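Local coordinates for capsular polysaccharide export system protein KpsC (Thermosulfurimonas dismutans, PDB 6MGB), which probably transfers Kdo from CMP-Kdo in beta 2,4 linkage while building the conserved glycolipid that carries Gram-negative capsules, at residues 182-187 against 241-246; 234-239 against 247-252; 252-257 against 271-276. All coordinates share one frame; numbering follows the deposited sequence. Where two conformers were deposited one is given.

Contact 1 of 3, residues 182-187 against 241-246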
loop_
_atom_site.group_PDB
_atom_site.type_symbol
_atom_site.label_atom_id
_atom_site.label_comp_id
_atom_site.label_asym_id
_atom_site.label_seq_id
_atom_site.Cartn_x
_atom_site.Cartn_y
_atom_site.Cartn_z
ATOM N N ARG A 182 12.511 13.294 9.985
ATOM C CA ARG A 182 12.924 14.185 11.066
ATOM C C ARG A 182 12.048 15.432 11.110
ATOM O O ARG A 182 11.643 15.875 12.191
ATOM C CB ARG A 182 14.395 14.569 10.908
ATOM C CG ARG A 182 14.925 15.442 12.035
ATOM C CD ARG A 182 16.440 15.567 11.981
ATOM N NE ARG A 182 16.907 16.208 10.753
ATOM C CZ ARG A 182 17.037 17.522 10.594
ATOM N NH1 ARG A 182 16.732 18.356 11.580
ATOM N NH2 ARG A 182 17.472 18.006 9.440
ATOM N N GLU A 183 11.744 16.011 9.946
ATOM C CA GLU A 183 10.838 17.155 9.909
ATOM C C GLU A 183 9.468 16.784 10.459
ATOM O O GLU A 183 8.859 17.556 11.208
ATOM C CB GLU A 183 10.718 17.673 8.475
ATOM C CG GLU A 183 9.886 18.937 8.334
ATOM C CD GLU A 183 9.768 19.398 6.894
ATOM O OE1 GLU A 183 9.967 18.569 5.981
ATOM O OE2 GLU A 183 9.479 20.592 6.674
ATOM N N MET A 184 8.967 15.600 10.097
ATOM C CA MET A 184 7.672 15.156 10.601
ATOM C C MET A 184 7.668 15.084 12.120
ATOM O O MET A 184 6.691 15.479 12.768
ATOM C CB MET A 184 7.323 13.792 10.006
ATOM C CG MET A 184 5.967 13.257 10.428
ATOM S SD MET A 184 5.565 11.691 9.632
ATOM C CE MET A 184 6.658 10.579 10.508
ATOM N N TYR A 185 8.753 14.579 12.707
ATOM C CA TYR A 185 8.824 14.455 14.157
ATOM C C TYR A 185 8.736 15.820 14.827
ATOM O O TYR A 185 7.883 16.047 15.694
ATOM C CB TYR A 185 10.116 13.745 14.553
ATOM C CG TYR A 185 10.415 13.820 16.028
ATOM C CD1 TYR A 185 9.700 13.056 16.938
ATOM C CD2 TYR A 185 11.411 14.657 16.512
ATOM C CE1 TYR A 185 9.970 13.122 18.290
ATOM C CE2 TYR A 185 11.688 14.730 17.863
ATOM C CZ TYR A 185 10.963 13.960 18.747
ATOM O OH TYR A 185 11.231 14.026 20.095
ATOM N N PHE A 186 9.604 16.750 14.431
ATOM C CA PHE A 186 9.647 18.040 15.110
ATOM C C PHE A 186 8.428 18.888 14.777
ATOM O O PHE A 186 8.038 19.747 15.576
ATOM C CB PHE A 186 10.942 18.768 14.756
ATOM C CG PHE A 186 12.156 18.164 15.397
ATOM C CD1 PHE A 186 12.400 18.351 16.747
ATOM C CD2 PHE A 186 13.042 17.396 14.662
ATOM C CE1 PHE A 186 13.507 17.792 17.352
ATOM C CE2 PHE A 186 14.156 16.833 15.262
ATOM C CZ PHE A 186 14.386 17.031 16.609
ATOM N N ALA A 187 7.807 18.659 13.619
ATOM C CA ALA A 187 6.538 19.314 13.325
ATOM C C ALA A 187 5.443 18.825 14.264
ATOM O O ALA A 187 4.612 19.618 14.727
ATOM C CB ALA A 187 6.143 19.072 11.869
ATOM N N ARG A 241 -5.210 11.694 15.696
ATOM C CA ARG A 241 -4.346 12.380 14.745
ATOM C C ARG A 241 -3.132 11.515 14.450
ATOM O O ARG A 241 -2.427 11.094 15.375
ATOM C CB ARG A 241 -3.920 13.742 15.304
ATOM C CG ARG A 241 -2.931 14.501 14.446
ATOM C CD ARG A 241 -2.700 15.896 15.003
ATOM N NE ARG A 241 -3.827 16.788 14.741
ATOM C CZ ARG A 241 -3.934 18.023 15.221
ATOM N NH1 ARG A 241 -2.984 18.523 16.000
ATOM N NH2 ARG A 241 -4.994 18.761 14.923
ATOM N N ILE A 242 -2.883 11.259 13.166
ATOM C CA ILE A 242 -1.807 10.383 12.721
ATOM C C ILE A 242 -0.859 11.179 11.836
ATOM O O ILE A 242 -1.296 12.006 11.028
ATOM C CB ILE A 242 -2.353 9.158 11.955
ATOM C CG1 ILE A 242 -3.503 8.501 12.723
ATOM C CG2 ILE A 242 -1.245 8.150 11.697
ATOM C CD1 ILE A 242 -3.150 8.047 14.125
ATOM N N TYR A 243 0.439 10.922 11.988
ATOM C CA TYR A 243 1.478 11.533 11.168
ATOM C C TYR A 243 2.168 10.456 10.342
ATOM O O TYR A 243 2.581 9.426 10.885
ATOM C CB TYR A 243 2.510 12.259 12.033
ATOM C CG TYR A 243 2.021 13.546 12.659
ATOM C CD1 TYR A 243 1.214 13.529 13.789
ATOM C CD2 TYR A 243 2.385 14.778 12.132
ATOM C CE1 TYR A 243 0.771 14.703 14.367
ATOM C CE2 TYR A 243 1.948 15.956 12.704
ATOM C CZ TYR A 243 1.143 15.914 13.820
ATOM O OH TYR A 243 0.708 17.087 14.389
ATOM N N THR A 244 2.298 10.698 9.037
ATOM C CA THR A 244 2.921 9.733 8.141
ATOM C C THR A 244 3.587 10.463 6.983
ATOM O O THR A 244 3.173 11.562 6.600
ATOM C CB THR A 244 1.899 8.721 7.598
ATOM O OG1 THR A 244 2.582 7.657 6.922
ATOM C CG2 THR A 244 0.922 9.389 6.631
ATOM N N VAL A 245 4.625 9.838 6.430
ATOM C CA VAL A 245 5.265 10.326 5.213
ATOM C C VAL A 245 4.522 9.738 4.022
ATOM O O VAL A 245 3.894 10.468 3.247
ATOM C CB VAL A 245 6.763 9.964 5.168
ATOM C CG1 VAL A 245 7.370 10.361 3.822
ATOM C CG2 VAL A 245 7.516 10.644 6.306
ATOM N N SER A 246 4.579 8.404 3.875
ATOM C CA SER A 246 3.951 7.758 2.726
ATOM C C SER A 246 3.464 6.338 3.012
ATOM O O SER A 246 3.224 5.583 2.060
ATOM C CB SER A 246 4.935 7.707 1.549
ATOM O OG SER A 246 6.057 6.901 1.868
#
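M184, on the inner side of helix 180-191, lays its thioether across the end of strand 241-244, where Y243, T244 and V245 receive it. Its chain runs out from the helix with CG anti to the backbone N (chi1 -178°) and turns only at the last torsion (chi3 73°), which sets the sulfur rather than the methyl against the strand. M184 SD lies 3.5 Å from T244 N and 3.7 Å from Y243 C, so much of the contact is sulfur on peptide backbone. The side chains on either side of that spot add apolar packing: Y243 CB is 3.9 Å from M184 SD, and V245 CG2 is 4.0 Å from the same sulfur. M184 CG comes as near to Y243 CB as the sulfur does, 3.9 Å, at a slant to the tyrosine side chain. No hydrogen bond joins the two segments. The hydroxyl of buried Y243 is instead bonded to N192, just past the end of the helix. This tight spot contrasts with the outer side of the helix, where R182, E183 and F186 are exposed. T244 turns to the other side of the strand and its hydroxyl accepts from S247 N, next to the CMP site. Such helix-on-sheet packing is characteristic of the Rossmann-like, parallel-stranded nucleotide-binding half of a GT-B glycosyltransferase.

Contact 2 of 3, residues 234-239 against 247-252. With C5P (cytidine-5'-monophosphate), chain D.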
loop_
_atom_site.group_PDB
_atom_site.type_symbol
_atom_site.label_atom_id
_atom_site.label_comp_id
_atom_site.label_asym_id
_atom_site.label_seq_id
_atom_site.Cartn_x
_atom_site.Cartn_y
_atom_site.Cartn_z
ATOM N N ASP A 234 -6.090 -1.827 15.369
ATOM C CA ASP A 234 -6.386 -1.707 16.794
ATOM C C ASP A 234 -5.590 -0.565 17.412
ATOM O O ASP A 234 -6.130 0.248 18.171
ATOM C CB ASP A 234 -6.078 -3.023 17.508
ATOM C CG ASP A 234 -6.651 -3.071 18.911
ATOM O OD1 ASP A 234 -7.558 -2.268 19.216
ATOM O OD2 ASP A 234 -6.190 -3.910 19.714
ATOM N N LEU A 235 -4.297 -0.485 17.090
ATOM C CA LEU A 235 -3.469 0.604 17.595
ATOM C C LEU A 235 -4.026 1.958 17.175
ATOM O O LEU A 235 -4.066 2.899 17.976
ATOM C CB LEU A 235 -2.033 0.439 17.093
ATOM C CG LEU A 235 -1.015 1.474 17.572
ATOM C CD1 LEU A 235 -0.832 1.406 19.080
ATOM C CD2 LEU A 235 0.316 1.278 16.859
ATOM N N LEU A 236 -4.461 2.073 15.919
ATOM C CA LEU A 236 -4.933 3.357 15.408
ATOM C C LEU A 236 -6.177 3.839 16.141
ATOM O O LEU A 236 -6.393 5.050 16.261
ATOM C CB LEU A 236 -5.214 3.245 13.910
ATOM C CG LEU A 236 -3.975 3.204 13.014
ATOM C CD1 LEU A 236 -4.334 2.685 11.630
ATOM C CD2 LEU A 236 -3.350 4.587 12.918
ATOM N N SER A 237 -7.002 2.918 16.644
ATOM C CA SER A 237 -8.245 3.310 17.300
ATOM C C SER A 237 -8.005 4.166 18.537
ATOM O O SER A 237 -8.937 4.830 19.006
ATOM C CB SER A 237 -9.050 2.070 17.688
ATOM O OG SER A 237 -8.462 1.405 18.793
ATOM N N HIS A 238 -6.789 4.165 19.079
ATOM C CA HIS A 238 -6.478 4.904 20.296
ATOM C C HIS A 238 -5.968 6.312 20.025
ATOM O O HIS A 238 -5.559 7.000 20.966
ATOM C CB HIS A 238 -5.446 4.137 21.122
ATOM C CG HIS A 238 -5.954 2.838 21.660
ATOM N ND1 HIS A 238 -6.584 2.734 22.881
ATOM C CD2 HIS A 238 -5.930 1.588 21.142
ATOM C CE1 HIS A 238 -6.924 1.476 23.094
ATOM N NE2 HIS A 238 -6.539 0.760 22.053
ATOM N N PHE A 239 -5.978 6.753 18.770
ATOM C CA PHE A 239 -5.519 8.082 18.408
ATOM C C PHE A 239 -6.565 8.758 17.533
ATOM O O PHE A 239 -7.384 8.101 16.886
ATOM C CB PHE A 239 -4.172 8.034 17.667
ATOM C CG PHE A 239 -3.062 7.407 18.463
ATOM C CD1 PHE A 239 -2.201 8.190 19.215
ATOM C CD2 PHE A 239 -2.878 6.034 18.456
ATOM C CE1 PHE A 239 -1.179 7.615 19.948
ATOM C CE2 PHE A 239 -1.857 5.453 19.187
ATOM C CZ PHE A 239 -1.008 6.245 19.934
ATOM N N SER A 247 3.299 5.953 4.276
ATOM C CA SER A 247 2.968 4.576 4.611
ATOM C C SER A 247 1.523 4.243 4.247
ATOM O O SER A 247 0.622 5.079 4.341
ATOM C CB SER A 247 3.189 4.330 6.103
ATOM O OG SER A 247 2.755 3.035 6.479
ATOM N N GLN A 248 1.305 2.988 3.838
ATOM C CA GLN A 248 -0.058 2.503 3.641
ATOM C C GLN A 248 -0.860 2.573 4.932
ATOM O O GLN A 248 -2.093 2.658 4.895
ATOM C CB GLN A 248 -0.039 1.066 3.114
ATOM C CG GLN A 248 -1.423 0.443 2.945
ATOM C CD GLN A 248 -1.361 -0.987 2.447
ATOM O OE1 GLN A 248 -0.374 -1.405 1.841
ATOM N NE2 GLN A 248 -2.416 -1.748 2.709
ATOM N N MET A 249 -0.186 2.533 6.083
ATOM C CA MET A 249 -0.893 2.615 7.353
ATOM C C MET A 249 -1.614 3.946 7.509
ATOM O O MET A 249 -2.570 4.035 8.285
ATOM C CB MET A 249 0.086 2.393 8.509
ATOM C CG MET A 249 -0.574 2.288 9.872
ATOM S SD MET A 249 0.554 1.646 11.126
ATOM C CE MET A 249 -0.446 1.812 12.600
ATOM N N GLY A 250 -1.177 4.980 6.786
ATOM C CA GLY A 250 -1.921 6.229 6.773
ATOM C C GLY A 250 -3.303 6.071 6.172
ATOM O O GLY A 250 -4.273 6.663 6.653
ATOM N N PHE A 251 -3.417 5.267 5.112
ATOM C CA PHE A 251 -4.731 5.011 4.533
ATOM C C PHE A 251 -5.576 4.144 5.455
ATOM O O PHE A 251 -6.793 4.336 5.550
ATOM C CB PHE A 251 -4.592 4.349 3.164
ATOM C CG PHE A 251 -5.896 4.215 2.434
ATOM C CD1 PHE A 251 -6.597 5.344 2.041
ATOM C CD2 PHE A 251 -6.425 2.968 2.146
ATOM C CE1 PHE A 251 -7.802 5.232 1.373
ATOM C CE2 PHE A 251 -7.630 2.849 1.477
ATOM C CZ PHE A 251 -8.318 3.984 1.090
ATOM N N GLU A 252 -4.952 3.184 6.142
ATOM C CA GLU A 252 -5.689 2.391 7.120
ATOM C C GLU A 252 -6.252 3.279 8.223
ATOM O O GLU A 252 -7.363 3.047 8.713
ATOM C CB GLU A 252 -4.784 1.302 7.695
ATOM C CG GLU A 252 -4.420 0.243 6.668
ATOM C CD GLU A 252 -3.487 -0.819 7.208
ATOM O OE1 GLU A 252 -2.968 -0.652 8.332
ATOM O OE2 GLU A 252 -3.273 -1.826 6.501
HETATM O O3P C5P D . 3.382 1.093 3.396
HETATM P P C5P D . 4.113 0.376 4.507
HETATM O O1P C5P D . 4.809 1.410 5.386
HETATM O O2P C5P D . 5.116 -0.699 4.134
HETATM O "O5'" C5P D . 2.981 -0.299 5.397
HETATM C "C5'" C5P D . 2.432 -1.565 5.065
HETATM C "C4'" C5P D . 1.480 -2.029 6.137
HETATM O "O4'" C5P D . 2.241 -2.426 7.308
HETATM C "C3'" C5P D . 0.518 -0.970 6.658
HETATM O "O3'" C5P D . -0.639 -0.840 5.850
HETATM C "C2'" C5P D . 0.215 -1.448 8.073
HETATM O "O2'" C5P D . -0.777 -2.465 8.072
HETATM C "C1'" C5P D . 1.554 -2.061 8.486
HETATM N N1 C5P D . 2.396 -1.101 9.239
HETATM C C2 C5P D . 2.485 -1.180 10.732
HETATM N N3 C5P D . 3.344 -0.199 11.485
HETATM C C4 C5P D . 4.098 0.827 10.771
HETATM C C5 C5P D . 4.008 0.905 9.285
HETATM C C6 C5P D . 3.150 -0.075 8.533
HETATM O O2 C5P D . 1.878 -2.008 11.316
HETATM N N4 C5P D . 4.929 1.779 11.502
#
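The CMP pocket is built on the N-terminal end of helix 248-255, and helix 232-236 backs it, L235 and L236 packing on M249 of the pocket helix. The L236 and M249 side chains run antiparallel, with L236 CG 3.8 Å from M249 CE; L235 CD2 adds a looser touch on the same methyl. L236 CD1 also lies 4.2 Å from E252 CB. M249 is fully stretched (chi1 -173°, later torsions also near 180°) and so reaches from helix to base: M249 SD lies over the cytosine ring, 3.4 Å from C5P N3, while its methyl goes on to the leucines. S247 OG donates to phosphate O1P at 2.8 Å and accepts from M249 N as the N-cap. Q248 N points almost straight at O3P (2.8 Å, 173°), and K200 and H202 add further bonds to the ligand. The helix dipole would probably help to hold the phosphate charge. One turn on, the E252 carboxylate spans the ribose diol: OE1 accepts from O2' at 2.9 Å, and OE2 accepts a weak bond from O3'. A helix start at the phosphate and a glutamate on the ribose hydroxyls are characteristic of the C-terminal donor-binding domain of GT-B glycosyltransferases.

Contact 3 of 3, residues 252-257 against 271-276. With C5P (cytidine-5'-monophosphate), chain D.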
loop_
_atom_site.group_PDB
_atom_site.type_symbol
_atom_site.label_atom_id
_atom_site.label_comp_id
_atom_site.label_asym_id
_atom_site.label_seq_id
_atom_site.Cartn_x
_atom_site.Cartn_y
_atom_site.Cartn_z
ATOM N N GLU A 252 -4.952 3.184 6.142
ATOM C CA GLU A 252 -5.689 2.391 7.120
ATOM C C GLU A 252 -6.252 3.279 8.223
ATOM O O GLU A 252 -7.363 3.047 8.713
ATOM C CB GLU A 252 -4.784 1.302 7.695
ATOM C CG GLU A 252 -4.420 0.243 6.668
ATOM C CD GLU A 252 -3.487 -0.819 7.208
ATOM O OE1 GLU A 252 -2.968 -0.652 8.332
ATOM O OE2 GLU A 252 -3.273 -1.826 6.501
ATOM N N GLY A 253 -5.505 4.312 8.614
ATOM C CA GLY A 253 -6.045 5.288 9.546
ATOM C C GLY A 253 -7.164 6.112 8.938
ATOM O O GLY A 253 -8.177 6.380 9.590
ATOM N N LEU A 254 -7.000 6.522 7.678
ATOM C CA LEU A 254 -8.056 7.264 6.996
ATOM C C LEU A 254 -9.338 6.442 6.920
ATOM O O LEU A 254 -10.439 6.975 7.099
ATOM C CB LEU A 254 -7.586 7.659 5.594
ATOM C CG LEU A 254 -8.207 8.898 4.945
ATOM C CD1 LEU A 254 -7.841 10.161 5.708
ATOM C CD2 LEU A 254 -7.752 9.006 3.499
ATOM N N MET A 255 -9.212 5.138 6.663
ATOM C CA MET A 255 -10.383 4.271 6.597
ATOM C C MET A 255 -11.132 4.231 7.923
ATOM O O MET A 255 -12.338 3.960 7.945
ATOM C CB MET A 255 -9.961 2.863 6.179
ATOM C CG MET A 255 -9.515 2.768 4.725
ATOM S SD MET A 255 -8.590 1.264 4.350
ATOM C CE MET A 255 -9.768 0.004 4.833
ATOM N N LEU A 256 -10.443 4.495 9.032
ATOM C CA LEU A 256 -11.071 4.555 10.344
ATOM C C LEU A 256 -11.505 5.968 10.722
ATOM O O LEU A 256 -11.911 6.193 11.866
ATOM C CB LEU A 256 -10.120 4.001 11.410
ATOM C CG LEU A 256 -9.663 2.550 11.222
ATOM C CD1 LEU A 256 -8.604 2.189 12.250
ATOM C CD2 LEU A 256 -10.839 1.590 11.312
ATOM N N GLY A 257 -11.428 6.918 9.792
ATOM C CA GLY A 257 -11.888 8.268 10.054
ATOM C C GLY A 257 -10.935 9.136 10.843
ATOM O O GLY A 257 -11.357 10.159 11.389
ATOM N N TRP A 271 -6.217 14.206 -2.548
ATOM C CA TRP A 271 -7.595 14.066 -3.002
ATOM C C TRP A 271 -8.577 14.832 -2.125
ATOM O O TRP A 271 -9.792 14.724 -2.329
ATOM C CB TRP A 271 -7.978 12.586 -3.056
ATOM C CG TRP A 271 -7.056 11.776 -3.911
ATOM C CD1 TRP A 271 -6.122 10.878 -3.487
ATOM C CD2 TRP A 271 -6.968 11.802 -5.340
ATOM N NE1 TRP A 271 -5.461 10.339 -4.564
ATOM C CE2 TRP A 271 -5.961 10.892 -5.713
ATOM C CE3 TRP A 271 -7.645 12.507 -6.341
ATOM C CZ2 TRP A 271 -5.616 10.665 -7.043
ATOM C CZ3 TRP A 271 -7.302 12.280 -7.659
ATOM C CH2 TRP A 271 -6.295 11.368 -8.000
ATOM N N GLY A 272 -8.081 15.606 -1.159
ATOM C CA GLY A 272 -8.923 16.390 -0.280
ATOM C C GLY A 272 -9.251 15.737 1.046
ATOM O O GLY A 272 -10.008 16.319 1.829
ATOM N N LEU A 273 -8.701 14.556 1.325
ATOM C CA LEU A 273 -8.995 13.828 2.553
ATOM C C LEU A 273 -7.874 13.907 3.581
ATOM O O LEU A 273 -8.061 13.448 4.713
ATOM C CB LEU A 273 -9.278 12.355 2.230
ATOM C CG LEU A 273 -10.484 12.098 1.325
ATOM C CD1 LEU A 273 -10.548 10.634 0.922
ATOM C CD2 LEU A 273 -11.773 12.516 2.016
ATOM N N THR A 274 -6.729 14.479 3.220
ATOM C CA THR A 274 -5.558 14.508 4.079
ATOM C C THR A 274 -5.040 15.933 4.200
ATOM O O THR A 274 -5.344 16.801 3.379
ATOM C CB THR A 274 -4.446 13.607 3.530
ATOM O OG1 THR A 274 -4.245 13.897 2.141
ATOM C CG2 THR A 274 -4.808 12.139 3.694
ATOM N N ARG A 275 -4.245 16.163 5.239
ATOM C CA ARG A 275 -3.517 17.416 5.393
ATOM C C ARG A 275 -2.149 17.224 4.754
ATOM O O ARG A 275 -1.298 16.509 5.293
ATOM C CB ARG A 275 -3.412 17.797 6.866
ATOM C CG ARG A 275 -4.660 17.440 7.653
ATOM C CD ARG A 275 -4.790 18.250 8.924
ATOM N NE ARG A 275 -4.930 19.677 8.655
ATOM C CZ ARG A 275 -5.284 20.579 9.564
ATOM N NH1 ARG A 275 -5.543 20.205 10.810
ATOM N NH2 ARG A 275 -5.383 21.857 9.227
ATOM N N ASP A 276 -1.942 17.851 3.601
ATOM C CA ASP A 276 -0.812 17.546 2.734
ATOM C C ASP A 276 0.261 18.620 2.855
ATOM O O ASP A 276 -0.029 19.815 2.728
ATOM C CB ASP A 276 -1.265 17.430 1.277
ATOM C CG ASP A 276 -2.192 16.255 1.045
ATOM O OD1 ASP A 276 -2.096 15.265 1.800
ATOM O OD2 ASP A 276 -3.015 16.321 0.107
HETATM O O3P C5P D . 3.382 1.093 3.396
HETATM P P C5P D . 4.113 0.376 4.507
HETATM O O1P C5P D . 4.809 1.410 5.386
HETATM O O2P C5P D . 5.116 -0.699 4.134
HETATM O "O5'" C5P D . 2.981 -0.299 5.397
HETATM C "C5'" C5P D . 2.432 -1.565 5.065
HETATM C "C4'" C5P D . 1.480 -2.029 6.137
HETATM O "O4'" C5P D . 2.241 -2.426 7.308
HETATM C "C3'" C5P D . 0.518 -0.970 6.658
HETATM O "O3'" C5P D . -0.639 -0.840 5.850
HETATM C "C2'" C5P D . 0.215 -1.448 8.073
HETATM O "O2'" C5P D . -0.777 -2.465 8.072
HETATM C "C1'" C5P D . 1.554 -2.061 8.486
HETATM N N1 C5P D . 2.396 -1.101 9.239
HETATM C C2 C5P D . 2.485 -1.180 10.732
HETATM N N3 C5P D . 3.344 -0.199 11.485
HETATM C C4 C5P D . 4.098 0.827 10.771
HETATM C C5 C5P D . 4.008 0.905 9.285
HETATM C C6 C5P D . 3.150 -0.075 8.533
HETATM O O2 C5P D . 1.878 -2.008 11.316
HETATM N N4 C5P D . 4.929 1.779 11.502
#
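L254 stands at about a right angle to both L273 and T274, driving its forked end into the bend that leads to strand 275-276. The two methyls divide the work. L254 CD2 packs on the L273 side chain, 3.9 Å from L273 CB, while L254 CD1 comes to 3.4 Å from L273 O and 4.1 Å from T274 CG2. The fork is placed by a first torsion of -154°, which carries CG away from the backbone N. T274 offers its methyl to L254 and turns its hydroxyl to D276, OG1 donating to OD1 at 2.6 Å from the syn side, 25° out of the carboxylate plane. The contact thus joins the last turn of helix 248-255 to the approach to edge strand 275-276 in the GT-B donor half; strand 259-262, next to it in the sheet, gives L254 a further neighbour in V260, and L273 rests on helix 289-299. One face of the same helix serves the nucleotide through E252, and an alanine there would probably leave the O2' and O3' hydroxyls of the ribose without their carboxylate acceptor. Just past L254 the helix closes in a Schellman motif, with G257 at the C' position (phi 79°).

How the contacts relate
Contacts 2 and 3 share helix 248-255: its first turns serve CMP and helix 232-236, its last turn meets the approach to strand 275-276. Contact 1 lies on the strand preceding this helix, with T244 CG2 packed on G250 CA. L236 joins all three, its CD2 against I242 CD1 and its CD1 3.6 Å from G253 N. Contacts 1 and 2 are buried throughout; in contact 3 L273 and T274 are partly exposed. No hydrogen bond crosses any pair; M184 leads contact 1, L236 and M249 share contact 2, L254 leads contact 3, and in 1 and 3 backbone atoms are packed on closely. Contact 2 adds hydrogen bonds to phosphate and ribose, whereas the Y243-N192 and T274-D276 pairs lie away from the nucleotide.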